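Local coordinates for protein aldose-aldose oxidoreductase (Caulobacter crescentus, PDB 5A04) that probably oxidises one aldose while reducing another, shuttling hydride through a bound NADP(H) cofactor that sits beside the sugar, at residues Lys104-Thr109 with Ala115-Cys120; Glu63-Ile68 with Arg87-Arg92; Ile129-Arg134 with Ile186-Leu191; Asp298-Cys303 with Arg308-Gly313. All blocks are in the same frame, centred on the assembly; numbering follows the deposited sequence. Where two conformers were deposited one is given.

Contact 1: residues Lys104-Thr109 with Ala115-Cys120; sequences KPMANT and AMIAAC. With NDP (NADPH dihydro-nicotinamide-adenine-dinucleotide phosphate), chain G; BGC (beta-D-glucopyranose), chain H.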
# COMPACT_ATOMS: atom_id res chain seq x y z
N LYS A 104 9.66 8.19 -20.45
CA LYS A 104 9.37 8.74 -19.13
C LYS A 104 10.64 8.77 -18.29
O LYS A 104 11.60 8.07 -18.60
CB LYS A 104 8.28 7.92 -18.42
CG LYS A 104 8.34 6.38 -18.60
CD LYS A 104 9.62 5.72 -18.08
CE LYS A 104 9.86 5.94 -16.59
NZ LYS A 104 11.17 5.33 -16.17
N PRO A 105 10.66 9.60 -17.24
CA PRO A 105 9.73 10.71 -17.00
C PRO A 105 9.95 11.74 -18.11
O PRO A 105 11.05 11.81 -18.64
CB PRO A 105 10.16 11.23 -15.62
CG PRO A 105 11.65 10.95 -15.59
CD PRO A 105 11.75 9.58 -16.25
N MET A 106 8.92 12.48 -18.48
CA MET A 106 9.01 13.38 -19.62
C MET A 106 10.19 14.35 -19.55
O MET A 106 10.97 14.45 -20.51
CB MET A 106 7.71 14.16 -19.76
CG MET A 106 7.69 15.14 -20.93
SD MET A 106 6.00 15.74 -21.05
CE MET A 106 6.11 16.73 -22.54
N ALA A 107 10.35 15.03 -18.42
CA ALA A 107 11.49 15.93 -18.21
C ALA A 107 11.67 16.16 -16.72
O ALA A 107 10.93 15.60 -15.92
CB ALA A 107 11.28 17.25 -18.96
N ASN A 108 12.64 16.99 -16.33
CA ASN A 108 12.90 17.20 -14.90
C ASN A 108 11.83 18.02 -14.18
O ASN A 108 11.67 17.90 -12.97
CB ASN A 108 14.25 17.89 -14.69
CG ASN A 108 15.43 17.04 -15.12
OD1 ASN A 108 15.29 15.86 -15.46
ND2 ASN A 108 16.61 17.64 -15.12
N THR A 109 11.14 18.89 -14.92
CA THR A 109 10.24 19.86 -14.30
C THR A 109 9.01 20.12 -15.14
O THR A 109 8.98 19.82 -16.33
CB THR A 109 10.93 21.24 -14.09
OG1 THR A 109 11.21 21.83 -15.37
CG2 THR A 109 12.24 21.10 -13.33
N ALA A 115 7.84 23.43 -22.22
CA ALA A 115 8.69 23.85 -23.33
C ALA A 115 8.68 22.82 -24.44
O ALA A 115 8.64 23.16 -25.63
CB ALA A 115 10.11 24.09 -22.84
N MET A 116 8.70 21.55 -24.06
CA MET A 116 8.69 20.47 -25.03
C MET A 116 7.38 20.45 -25.81
O MET A 116 7.38 20.30 -27.03
CB MET A 116 8.93 19.13 -24.32
CG MET A 116 10.35 19.00 -23.78
SD MET A 116 10.47 17.71 -22.53
CE MET A 116 10.22 16.23 -23.51
N ILE A 117 6.28 20.63 -25.10
CA ILE A 117 4.97 20.65 -25.72
C ILE A 117 4.88 21.82 -26.70
O ILE A 117 4.38 21.66 -27.82
CB ILE A 117 3.86 20.73 -24.65
CG1 ILE A 117 3.80 19.41 -23.87
CG2 ILE A 117 2.51 21.07 -25.29
CD1 ILE A 117 2.98 19.47 -22.57
N ALA A 118 5.38 22.98 -26.28
CA ALA A 118 5.36 24.17 -27.13
C ALA A 118 6.20 23.98 -28.40
O ALA A 118 5.82 24.46 -29.47
CB ALA A 118 5.86 25.40 -26.35
N ALA A 119 7.33 23.29 -28.27
CA ALA A 119 8.22 23.10 -29.41
C ALA A 119 7.56 22.19 -30.45
O ALA A 119 7.61 22.45 -31.66
CB ALA A 119 9.57 22.52 -28.97
N CYS A 120 6.92 21.12 -29.97
CA CYS A 120 6.29 20.19 -30.89
C CYS A 120 5.07 20.82 -31.55
O CYS A 120 4.82 20.61 -32.75
CB CYS A 120 5.92 18.90 -30.16
SG CYS A 120 7.43 17.99 -29.72
PA NDP G . 21.18 3.74 -20.21
O1A NDP G . 22.16 4.43 -19.32
O2A NDP G . 21.20 2.24 -20.27
O5B NDP G . 21.31 4.31 -21.74
C5B NDP G . 21.31 5.71 -21.71
C4B NDP G . 21.90 6.13 -23.06
O4B NDP G . 21.68 7.53 -23.30
C3B NDP G . 23.43 5.91 -23.05
O3B NDP G . 23.76 4.61 -23.43
C2B NDP G . 23.86 6.85 -24.19
O2B NDP G . 23.66 6.34 -25.37
C1B NDP G . 22.79 8.01 -24.04
N9A NDP G . 23.34 9.20 -23.38
C8A NDP G . 23.44 10.48 -23.91
N7A NDP G . 24.02 11.36 -23.07
C5A NDP G . 24.32 10.61 -21.93
C6A NDP G . 24.92 10.94 -20.71
N6A NDP G . 25.34 12.24 -20.48
N1A NDP G . 25.11 10.01 -19.72
C2A NDP G . 24.66 8.74 -20.03
N3A NDP G . 24.07 8.28 -21.13
C4A NDP G . 23.91 9.25 -22.10
O3 NDP G . 19.75 4.29 -19.57
PN NDP G . 18.42 3.41 -19.92
O1N NDP G . 18.29 3.08 -21.36
O2N NDP G . 18.01 2.49 -18.80
O5D NDP G . 17.22 4.67 -19.68
C5D NDP G . 17.27 5.68 -20.64
C4D NDP G . 15.88 6.37 -20.65
O4D NDP G . 14.86 5.34 -20.87
C3D NDP G . 15.53 7.02 -19.26
O3D NDP G . 14.75 8.21 -19.46
C2D NDP G . 14.68 5.96 -18.58
O2D NDP G . 13.72 6.53 -17.70
C1D NDP G . 13.92 5.36 -19.82
N1N NDP G . 13.55 3.97 -19.57
C2N NDP G . 12.24 3.55 -19.75
C3N NDP G . 11.92 2.24 -19.54
C7N NDP G . 10.54 1.80 -19.72
O7N NDP G . 10.16 0.67 -19.39
N7N NDP G . 9.63 2.67 -20.31
C4N NDP G . 12.93 1.23 -19.11
C5N NDP G . 14.28 1.78 -18.91
C6N NDP G . 14.55 3.06 -19.14
P2B NDP G . 24.85 6.60 -26.58
O1X NDP G . 24.96 8.11 -26.54
O2X NDP G . 25.98 5.82 -25.98
O3X NDP G . 24.19 6.01 -27.83
C2 BGC H . 12.82 2.29 -15.29
C3 BGC H . 13.83 1.16 -15.04
C4 BGC H . 13.13 -0.03 -14.44
C5 BGC H . 11.92 -0.43 -15.28
C6 BGC H . 11.11 -1.51 -14.51
C1 BGC H . 11.78 1.73 -16.15
O1 BGC H . 10.88 2.75 -16.55
O2 BGC H . 13.50 3.37 -15.92
O3 BGC H . 14.81 1.67 -14.14
O4 BGC H . 14.04 -1.12 -14.35
O5 BGC H . 11.07 0.67 -15.49
O6 BGC H . 10.08 -2.05 -15.35
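M106 and M116 reach toward each other tip to tip, two thioethers meeting across the contact. The methyl CE of M116 lies 3.8 Å from CG of M106, while CE of M106 goes on to CG1 of I117, also 3.8 Å away. Extension makes this possible: M106 has CG anti to the backbone N (chi1 -180°) and stays straight to CE, whereas M116 bends at chi3 (69°), laying its CE 3.6 Å from the carbonyl O of M106. SD of M116 takes the methyl CB of A107 at 3.7 Å. That same M106 O is hydrogen-bonded by H86. Residues 104-109 form the loop between strand 99-102 and helix 110-123 of the Rossmann fold, opening with the Lys-Pro of the Glu-Lys-Pro motif known from the Gfo/Idh/MocA family; the peptide bond before P105 is cis. At this ligand end NZ of K104 donates to O1 of glucose at 2.6 Å and to the ribose O2D of NADPH at 3.2 Å, with the carbonyl of D185 as a further partner. With an alanine at K104, glucose O1 would probably lose this donor and the side-chain link from sugar to cofactor ribose would be broken. The carbonyl O of K104 receives a hydrogen bond from O2D of the cofactor at 2.8 Å.

Contact 2: residues Glu63-Ile68 with Arg87-Arg92; sequences ETFDRI and RPFTER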
# COMPACT_ATOMS: atom_id res chain seq x y z
N GLU A 63 26.37 15.35 -32.56
CA GLU A 63 26.86 16.55 -33.24
C GLU A 63 26.21 16.74 -34.60
O GLU A 63 26.02 17.87 -35.05
CB GLU A 63 28.38 16.49 -33.38
CG GLU A 63 29.12 16.46 -32.05
CD GLU A 63 30.62 16.33 -32.23
OE1 GLU A 63 31.05 15.74 -33.24
OE2 GLU A 63 31.36 16.81 -31.35
N THR A 64 25.87 15.64 -35.27
CA THR A 64 25.29 15.75 -36.61
C THR A 64 23.78 15.54 -36.63
O THR A 64 23.17 15.58 -37.70
CB THR A 64 25.94 14.75 -37.63
OG1 THR A 64 25.66 13.40 -37.23
CG2 THR A 64 27.45 14.96 -37.72
N PHE A 65 23.18 15.31 -35.46
CA PHE A 65 21.75 14.95 -35.38
C PHE A 65 20.82 15.93 -36.10
O PHE A 65 19.85 15.52 -36.71
CB PHE A 65 21.34 14.82 -33.89
CG PHE A 65 19.85 14.67 -33.67
CD1 PHE A 65 19.14 13.64 -34.25
CD2 PHE A 65 19.17 15.56 -32.85
CE1 PHE A 65 17.77 13.50 -34.04
CE2 PHE A 65 17.81 15.44 -32.64
CZ PHE A 65 17.10 14.41 -33.24
N ASP A 66 21.11 17.23 -36.07
CA ASP A 66 20.17 18.18 -36.66
C ASP A 66 20.04 18.01 -38.18
O ASP A 66 19.05 18.43 -38.78
CB ASP A 66 20.57 19.61 -36.30
CG ASP A 66 20.73 19.80 -34.81
OD1 ASP A 66 19.71 19.68 -34.09
OD2 ASP A 66 21.86 20.06 -34.35
N ARG A 67 21.03 17.36 -38.79
CA ARG A 67 20.98 17.09 -40.23
C ARG A 67 19.87 16.11 -40.61
O ARG A 67 19.55 15.95 -41.79
CB ARG A 67 22.32 16.52 -40.71
CG ARG A 67 23.50 17.48 -40.57
CD ARG A 67 24.77 16.75 -40.98
NE ARG A 67 25.99 17.54 -40.80
CZ ARG A 67 27.21 17.04 -40.93
NH1 ARG A 67 27.37 15.76 -41.23
NH2 ARG A 67 28.28 17.81 -40.76
N ILE A 68 19.28 15.47 -39.61
CA ILE A 68 18.22 14.49 -39.85
C ILE A 68 16.98 15.15 -40.47
O ILE A 68 16.11 14.47 -41.01
CB ILE A 68 17.84 13.76 -38.53
CG1 ILE A 68 17.26 12.36 -38.81
CG2 ILE A 68 16.88 14.60 -37.67
CD1 ILE A 68 17.24 11.47 -37.56
N ARG A 87 14.47 17.01 -22.79
CA ARG A 87 14.01 18.27 -23.34
C ARG A 87 14.85 18.74 -24.55
O ARG A 87 14.28 19.00 -25.60
CB ARG A 87 13.97 19.36 -22.27
CG ARG A 87 13.73 20.76 -22.89
CD ARG A 87 13.57 21.88 -21.87
NE ARG A 87 13.52 23.17 -22.56
CZ ARG A 87 13.35 24.34 -21.96
NH1 ARG A 87 13.20 24.40 -20.64
NH2 ARG A 87 13.31 25.46 -22.68
N PRO A 88 16.19 18.82 -24.42
CA PRO A 88 16.89 19.36 -25.59
C PRO A 88 16.82 18.47 -26.82
O PRO A 88 16.70 18.99 -27.92
CB PRO A 88 18.35 19.51 -25.10
CG PRO A 88 18.45 18.66 -23.87
CD PRO A 88 17.08 18.69 -23.25
N PHE A 89 16.83 17.15 -26.67
CA PHE A 89 16.74 16.32 -27.87
C PHE A 89 15.33 16.33 -28.47
O PHE A 89 15.18 16.24 -29.68
CB PHE A 89 17.19 14.88 -27.58
CG PHE A 89 18.68 14.73 -27.50
CD1 PHE A 89 19.46 14.94 -28.63
CD2 PHE A 89 19.29 14.37 -26.32
CE1 PHE A 89 20.84 14.79 -28.58
CE2 PHE A 89 20.68 14.23 -26.25
CZ PHE A 89 21.45 14.43 -27.39
N THR A 90 14.31 16.46 -27.63
CA THR A 90 12.95 16.59 -28.13
C THR A 90 12.80 17.87 -28.94
O THR A 90 12.24 17.86 -30.03
CB THR A 90 11.92 16.55 -26.98
OG1 THR A 90 11.91 15.22 -26.42
CG2 THR A 90 10.54 16.89 -27.47
N GLU A 91 13.32 18.98 -28.41
CA GLU A 91 13.23 20.26 -29.12
C GLU A 91 13.97 20.22 -30.45
O GLU A 91 13.46 20.70 -31.47
CB GLU A 91 13.78 21.38 -28.23
CG GLU A 91 12.89 21.65 -27.03
CD GLU A 91 13.55 22.57 -26.00
OE1 GLU A 91 14.80 22.64 -25.92
OE2 GLU A 91 12.81 23.20 -25.24
N ARG A 92 15.17 19.64 -30.45
CA ARG A 92 15.95 19.52 -31.67
C ARG A 92 15.25 18.62 -32.69
O ARG A 92 15.24 18.92 -33.89
CB ARG A 92 17.35 18.99 -31.35
CG ARG A 92 18.23 20.04 -30.65
CD ARG A 92 19.52 19.42 -30.16
NE ARG A 92 20.42 19.05 -31.25
CZ ARG A 92 21.53 18.34 -31.10
NH1 ARG A 92 21.87 17.88 -29.89
NH2 ARG A 92 22.31 18.07 -32.15
O HOH W 1 17.29 20.32 -35.09
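D66 and R92 form a two-pronged salt bridge, the guanidinium presenting its side-on edge of NE and NH2 to one carboxylate oxygen each. NE of R92 meets OD1 of D66 at 3.0 Å on the syn side and nearly straight (172°). NH2 of R92 reaches OD2 of D66 at 3.0 Å from above the carboxylate plane and on a more bent path (147°), as the two flat groups are turned 45° against each other. NH2 also donates to the carbonyl of Y62, so it serves two acceptors. A bend at chi3 swings the end of R92 across D66. OD1 has a second donor in a water that also gives a hydrogen bond to the carbonyl O of R92, bridging carboxylate and helix backbone. Over one face of the guanidinium stands CD2 of F65, with its ring steeply inclined, and CE2 of F65 touches CB of R92 at 3.8 Å. Within the helix, R87 NE pairs with E91 OE2 at 2.8 Å, and R87 NH1 continues to D112. The arrangement ties the 3-10 turn at 65-68 to helix 86-95 in the Rossmann domain: F65 and F89 pack inward on strands 7-12 and 76-79, while helix 110-123 lies along R87, T90 and E91.

Contact 3: residues Ile129-Arg134 with Ile186-Leu191; sequences IGYRSR and IGIYSL. With NDP (NADPH dihydro-nicotinamide-adenine-dinucleotide phosphate), chain G; BGC (beta-D-glucopyranose), chain H.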
# COMPACT_ATOMS: atom_id res chain seq x y z
N ILE A 129 4.56 10.22 -24.96
CA ILE A 129 5.44 9.76 -23.90
C ILE A 129 5.33 8.23 -23.78
O ILE A 129 4.25 7.66 -23.95
CB ILE A 129 5.08 10.43 -22.55
CG1 ILE A 129 4.99 11.95 -22.73
CG2 ILE A 129 6.07 10.03 -21.44
CD1 ILE A 129 6.26 12.61 -23.27
N GLY A 130 6.44 7.59 -23.46
CA GLY A 130 6.52 6.14 -23.49
C GLY A 130 5.89 5.42 -22.31
O GLY A 130 6.57 4.67 -21.61
N TYR A 131 4.60 5.64 -22.10
CA TYR A 131 3.88 4.91 -21.05
C TYR A 131 3.34 3.59 -21.61
O TYR A 131 2.14 3.43 -21.85
CB TYR A 131 2.75 5.76 -20.47
CG TYR A 131 3.22 6.97 -19.66
CD1 TYR A 131 3.97 6.81 -18.49
CD2 TYR A 131 2.89 8.27 -20.04
CE1 TYR A 131 4.39 7.92 -17.74
CE2 TYR A 131 3.30 9.38 -19.28
CZ TYR A 131 4.04 9.18 -18.14
OH TYR A 131 4.44 10.26 -17.39
N ARG A 132 4.25 2.64 -21.79
CA ARG A 132 3.93 1.37 -22.45
C ARG A 132 2.84 0.57 -21.75
O ARG A 132 2.16 -0.24 -22.38
CB ARG A 132 5.20 0.51 -22.56
CG ARG A 132 5.95 0.35 -21.25
CD ARG A 132 7.08 -0.68 -21.35
NE ARG A 132 7.86 -0.65 -20.12
CZ ARG A 132 7.53 -1.29 -19.01
NH1 ARG A 132 6.45 -2.08 -18.97
NH2 ARG A 132 8.29 -1.16 -17.93
N SER A 133 2.67 0.79 -20.44
CA SER A 133 1.68 0.01 -19.69
C SER A 133 0.26 0.22 -20.21
O SER A 133 -0.60 -0.64 -20.02
CB SER A 133 1.74 0.33 -18.20
OG SER A 133 3.00 -0.04 -17.66
N ARG A 134 0.01 1.34 -20.88
CA ARG A 134 -1.32 1.61 -21.43
C ARG A 134 -1.62 0.71 -22.63
O ARG A 134 -2.74 0.71 -23.13
CB ARG A 134 -1.45 3.08 -21.84
CG ARG A 134 -1.32 4.07 -20.66
CD ARG A 134 -2.52 4.00 -19.71
NE ARG A 134 -3.78 4.30 -20.40
CZ ARG A 134 -4.25 5.53 -20.57
NH1 ARG A 134 -3.57 6.58 -20.10
NH2 ARG A 134 -5.40 5.72 -21.21
N ILE A 186 10.93 5.17 -11.17
CA ILE A 186 10.13 3.98 -11.00
C ILE A 186 8.84 4.31 -10.24
O ILE A 186 7.77 3.76 -10.53
CB ILE A 186 10.98 2.86 -10.27
CG1 ILE A 186 10.15 1.60 -10.09
CG2 ILE A 186 11.58 3.35 -8.96
CD1 ILE A 186 9.69 1.02 -11.40
N GLY A 187 8.92 5.25 -9.31
CA GLY A 187 7.73 5.68 -8.59
C GLY A 187 6.70 6.31 -9.50
O GLY A 187 5.49 6.26 -9.23
N ILE A 188 7.16 6.89 -10.60
CA ILE A 188 6.25 7.45 -11.59
C ILE A 188 5.25 6.40 -12.10
O ILE A 188 4.12 6.75 -12.48
CB ILE A 188 7.05 8.06 -12.76
CG1 ILE A 188 6.14 8.87 -13.69
CG2 ILE A 188 7.83 6.98 -13.50
CD1 ILE A 188 6.91 9.78 -14.65
N TYR A 189 5.61 5.11 -12.08
CA TYR A 189 4.62 4.10 -12.48
C TYR A 189 3.46 4.00 -11.48
O TYR A 189 2.32 3.74 -11.88
CB TYR A 189 5.26 2.71 -12.63
CG TYR A 189 6.15 2.59 -13.84
CD1 TYR A 189 7.50 2.90 -13.77
CD2 TYR A 189 5.64 2.13 -15.06
CE1 TYR A 189 8.33 2.78 -14.88
CE2 TYR A 189 6.46 2.00 -16.17
CZ TYR A 189 7.79 2.33 -16.07
OH TYR A 189 8.61 2.20 -17.18
N SER A 190 3.74 4.20 -10.20
CA SER A 190 2.67 4.20 -9.19
C SER A 190 1.72 5.37 -9.42
O SER A 190 0.50 5.23 -9.35
CB SER A 190 3.26 4.29 -7.78
OG SER A 190 4.05 3.15 -7.47
N LEU A 191 2.30 6.54 -9.67
CA LEU A 191 1.52 7.75 -9.93
C LEU A 191 0.70 7.62 -11.21
O LEU A 191 -0.50 7.91 -11.22
CB LEU A 191 2.47 8.94 -10.03
CG LEU A 191 1.91 10.22 -10.63
CD1 LEU A 191 0.74 10.72 -9.77
CD2 LEU A 191 3.03 11.26 -10.72
PA NDP G . 21.18 3.74 -20.21
O1A NDP G . 22.16 4.43 -19.32
O2A NDP G . 21.20 2.24 -20.27
O5B NDP G . 21.31 4.31 -21.74
C5B NDP G . 21.31 5.71 -21.71
C4B NDP G . 21.90 6.13 -23.06
O4B NDP G . 21.68 7.53 -23.30
C3B NDP G . 23.43 5.91 -23.05
O3B NDP G . 23.76 4.61 -23.43
C2B NDP G . 23.86 6.85 -24.19
O2B NDP G . 23.66 6.34 -25.37
C1B NDP G . 22.79 8.01 -24.04
N9A NDP G . 23.34 9.20 -23.38
C8A NDP G . 23.44 10.48 -23.91
N7A NDP G . 24.02 11.36 -23.07
C5A NDP G . 24.32 10.61 -21.93
C6A NDP G . 24.92 10.94 -20.71
N6A NDP G . 25.34 12.24 -20.48
N1A NDP G . 25.11 10.01 -19.72
C2A NDP G . 24.66 8.74 -20.03
N3A NDP G . 24.07 8.28 -21.13
C4A NDP G . 23.91 9.25 -22.10
O3 NDP G . 19.75 4.29 -19.57
PN NDP G . 18.42 3.41 -19.92
O1N NDP G . 18.29 3.08 -21.36
O2N NDP G . 18.01 2.49 -18.80
O5D NDP G . 17.22 4.67 -19.68
C5D NDP G . 17.27 5.68 -20.64
C4D NDP G . 15.88 6.37 -20.65
O4D NDP G . 14.86 5.34 -20.87
C3D NDP G . 15.53 7.02 -19.26
O3D NDP G . 14.75 8.21 -19.46
C2D NDP G . 14.68 5.96 -18.58
O2D NDP G . 13.72 6.53 -17.70
C1D NDP G . 13.92 5.36 -19.82
N1N NDP G . 13.55 3.97 -19.57
C2N NDP G . 12.24 3.55 -19.75
C3N NDP G . 11.92 2.24 -19.54
C7N NDP G . 10.54 1.80 -19.72
O7N NDP G . 10.16 0.67 -19.39
N7N NDP G . 9.63 2.67 -20.31
C4N NDP G . 12.93 1.23 -19.11
C5N NDP G . 14.28 1.78 -18.91
C6N NDP G . 14.55 3.06 -19.14
P2B NDP G . 24.85 6.60 -26.58
O1X NDP G . 24.96 8.11 -26.54
O2X NDP G . 25.98 5.82 -25.98
O3X NDP G . 24.19 6.01 -27.83
C2 BGC H . 12.82 2.29 -15.29
C3 BGC H . 13.83 1.16 -15.04
C4 BGC H . 13.13 -0.03 -14.44
C5 BGC H . 11.92 -0.43 -15.28
C6 BGC H . 11.11 -1.51 -14.51
C1 BGC H . 11.78 1.73 -16.15
O1 BGC H . 10.88 2.75 -16.55
O2 BGC H . 13.50 3.37 -15.92
O3 BGC H . 14.81 1.67 -14.14
O4 BGC H . 14.04 -1.12 -14.35
O5 BGC H . 11.07 0.67 -15.49
O6 BGC H . 10.08 -2.05 -15.35
O HOH W 2 6.62 3.15 -19.20
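R132 lays one face of its guanidinium over CE2 of Y189, with NH2 4.1 Å from CE2 and the two planes 39° apart. The edge of the same guanidinium holds the cofactor's carboxamide: NE of R132 donates to O7N of NADPH at 2.8 Å (156°), and NH2 to the same O7N at 3.0 Å on a more bent line (139°). Extended from CG to NE, the R132 chain reaches across to the carboxamide, and NH1 is taken up by T265 and Q292. A methionine in its place would probably leave O7N without these two donors and the carboxamide freer to turn. OH of Y189 lies 2.4 Å from O1 of glucose, a hydrogen bond so short that its exact length is doubtful. A water donates to G130 O, accepts weakly from the carboxamide N7N and bonds to Y189 OH, joining both segments to the cofactor. Farther from the ligands, OH of Y131 meets CD1 of I188 at 3.7 Å, the methyl lying at the edge of the tyrosine ring. G130 and Y131 each centre an inverse gamma turn, carrying the chain out of strand 127-129, an outermost strand of the parallel sheet. The contact thus joins the end of the Rossmann sheet to helix 182-198, with helix 292-306 packed on R132 and helix 314-333 on Y131 and L191.

Contact 4: residues Asp298-Cys303 with Arg308-Gly313; sequences DHLSEC and REPIVG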
# COMPACT_ATOMS: atom_id res chain seq x y z
N ASP A 298 3.64 1.38 -32.61
CA ASP A 298 2.63 1.50 -33.64
C ASP A 298 1.57 2.54 -33.31
O ASP A 298 0.99 3.14 -34.21
CB ASP A 298 1.95 0.15 -33.90
CG ASP A 298 2.69 -0.70 -34.93
OD1 ASP A 298 3.61 -0.20 -35.63
OD2 ASP A 298 2.34 -1.89 -35.05
N HIS A 299 1.32 2.78 -32.02
CA HIS A 299 0.30 3.77 -31.66
C HIS A 299 0.66 5.15 -32.20
O HIS A 299 -0.19 5.82 -32.78
CB HIS A 299 0.11 3.85 -30.14
CG HIS A 299 -0.99 4.78 -29.73
ND1 HIS A 299 -2.32 4.53 -30.00
CD2 HIS A 299 -0.96 5.96 -29.06
CE1 HIS A 299 -3.06 5.51 -29.52
NE2 HIS A 299 -2.26 6.40 -28.94
N LEU A 300 1.91 5.57 -32.02
CA LEU A 300 2.30 6.89 -32.48
C LEU A 300 2.20 6.95 -34.00
O LEU A 300 1.65 7.89 -34.56
CB LEU A 300 3.72 7.25 -32.02
CG LEU A 300 4.23 8.61 -32.49
CD1 LEU A 300 3.23 9.71 -32.16
CD2 LEU A 300 5.59 8.90 -31.85
N SER A 301 2.71 5.92 -34.66
CA SER A 301 2.65 5.84 -36.12
C SER A 301 1.21 5.92 -36.63
O SER A 301 0.91 6.67 -37.58
CB SER A 301 3.29 4.53 -36.60
OG SER A 301 4.66 4.52 -36.28
N GLU A 302 0.32 5.17 -36.00
CA GLU A 302 -1.09 5.18 -36.41
C GLU A 302 -1.73 6.55 -36.16
O GLU A 302 -2.53 7.01 -36.97
CB GLU A 302 -1.87 4.08 -35.69
CG GLU A 302 -1.42 2.67 -36.08
CD GLU A 302 -1.94 1.60 -35.12
OE1 GLU A 302 -2.85 1.88 -34.31
OE2 GLU A 302 -1.43 0.46 -35.18
N CYS A 303 -1.37 7.20 -35.05
CA CYS A 303 -1.86 8.55 -34.80
C CYS A 303 -1.45 9.51 -35.91
O CYS A 303 -2.25 10.33 -36.37
CB CYS A 303 -1.37 9.09 -33.45
SG CYS A 303 -2.24 8.36 -32.04
N ARG A 308 -4.69 11.69 -35.50
CA ARG A 308 -5.32 11.64 -34.17
C ARG A 308 -4.29 11.92 -33.08
O ARG A 308 -3.09 11.91 -33.35
CB ARG A 308 -5.97 10.27 -33.95
CG ARG A 308 -7.16 10.00 -34.87
CD ARG A 308 -7.62 8.56 -34.77
NE ARG A 308 -8.83 8.32 -35.56
CZ ARG A 308 -9.22 7.12 -35.98
NH1 ARG A 308 -8.50 6.04 -35.71
NH2 ARG A 308 -10.34 7.00 -36.69
N GLU A 309 -4.75 12.18 -31.87
CA GLU A 309 -3.84 12.50 -30.76
C GLU A 309 -3.51 11.25 -29.96
O GLU A 309 -4.39 10.45 -29.65
CB GLU A 309 -4.44 13.56 -29.84
CG GLU A 309 -4.76 14.88 -30.54
CD GLU A 309 -3.62 15.38 -31.41
OE1 GLU A 309 -2.45 15.38 -30.95
OE2 GLU A 309 -3.89 15.78 -32.57
N PRO A 310 -2.22 11.07 -29.62
CA PRO A 310 -1.84 9.90 -28.81
C PRO A 310 -2.59 9.84 -27.49
O PRO A 310 -2.89 10.89 -26.91
CB PRO A 310 -0.34 10.11 -28.56
CG PRO A 310 0.12 11.00 -29.68
CD PRO A 310 -1.06 11.90 -29.99
N ILE A 311 -2.89 8.64 -27.02
CA ILE A 311 -3.61 8.53 -25.76
C ILE A 311 -2.72 8.90 -24.58
O ILE A 311 -3.21 9.21 -23.51
CB ILE A 311 -4.17 7.12 -25.55
CG1 ILE A 311 -3.04 6.09 -25.45
CG2 ILE A 311 -5.15 6.76 -26.67
CD1 ILE A 311 -3.52 4.73 -24.99
N VAL A 312 -1.40 8.85 -24.78
CA VAL A 312 -0.46 9.33 -23.77
C VAL A 312 0.44 10.40 -24.40
O VAL A 312 1.61 10.17 -24.72
CB VAL A 312 0.38 8.17 -23.17
CG1 VAL A 312 -0.48 7.34 -22.21
CG2 VAL A 312 0.99 7.28 -24.25
N GLY A 313 -0.14 11.58 -24.58
CA GLY A 313 0.58 12.68 -25.21
C GLY A 313 1.44 13.45 -24.23
O GLY A 313 1.53 13.09 -23.05
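R308 starts the returning segment by giving its backbone N to the carbonyl O of C303 at 2.9 Å, a bond spanning five residues, where helix 292-306 ends. Its carbonyl O then rests against CB of C303 at 3.3 Å. E309 turns its side chain outward and leaves only its backbone near the sulphur of C303. CA of P310 lies 3.6 Å from SG of C303, and the proline sets its ring atom CG against CD1 of L300 at 4.2 Å. I311 comes next and supplies the one bond from backbone to side chain: its N donates to NE2 of H299 at 3.0 Å, almost straight (166°) and within 12° of the imidazole plane. With CG anti to the backbone N (chi1 -176°), H299 carries its ring out from the helix to this amide. Around NE2 the branches of I311 close in, CG1 at 3.6 Å from NE2 and CG2 at 3.7 Å from CE1 of the histidine, while SG of C303 sits over one ring face, off toward the rim. V312 pairs its backbone with I129, and G313 takes the N-cap position of helix 314-333. M128 of strand 127-129 touches H299, L300 and P310, placing this helix end and loop against the Rossmann sheet. Since NE2 acts as acceptor, the geometry is consistent with a neutral H299 carrying its proton on ND1; protonation at NE2 would probably cost the bond to I311.

Contacts 1 and 3 frame the ligand site together. Both touch NADPH and glucose, their centres lie about 15 Å apart, and they pack directly, with P105 CB 3.7 Å from I188 CD1 and M106 CG 3.7 Å from I129 CD1. Contact 2 also touches contact 1, A115 and M116 resting on R87 and T90, but its centre is about 25 Å from that of contact 3; the side chain of F89 still comes within about 5 Å of the cofactor. Contact 4 lies farther from the pocket, the side chain of L300 about 14 Å from NADPH, yet it meets contact 3 where R134 CG lies 3.7 Å from V312 CG1.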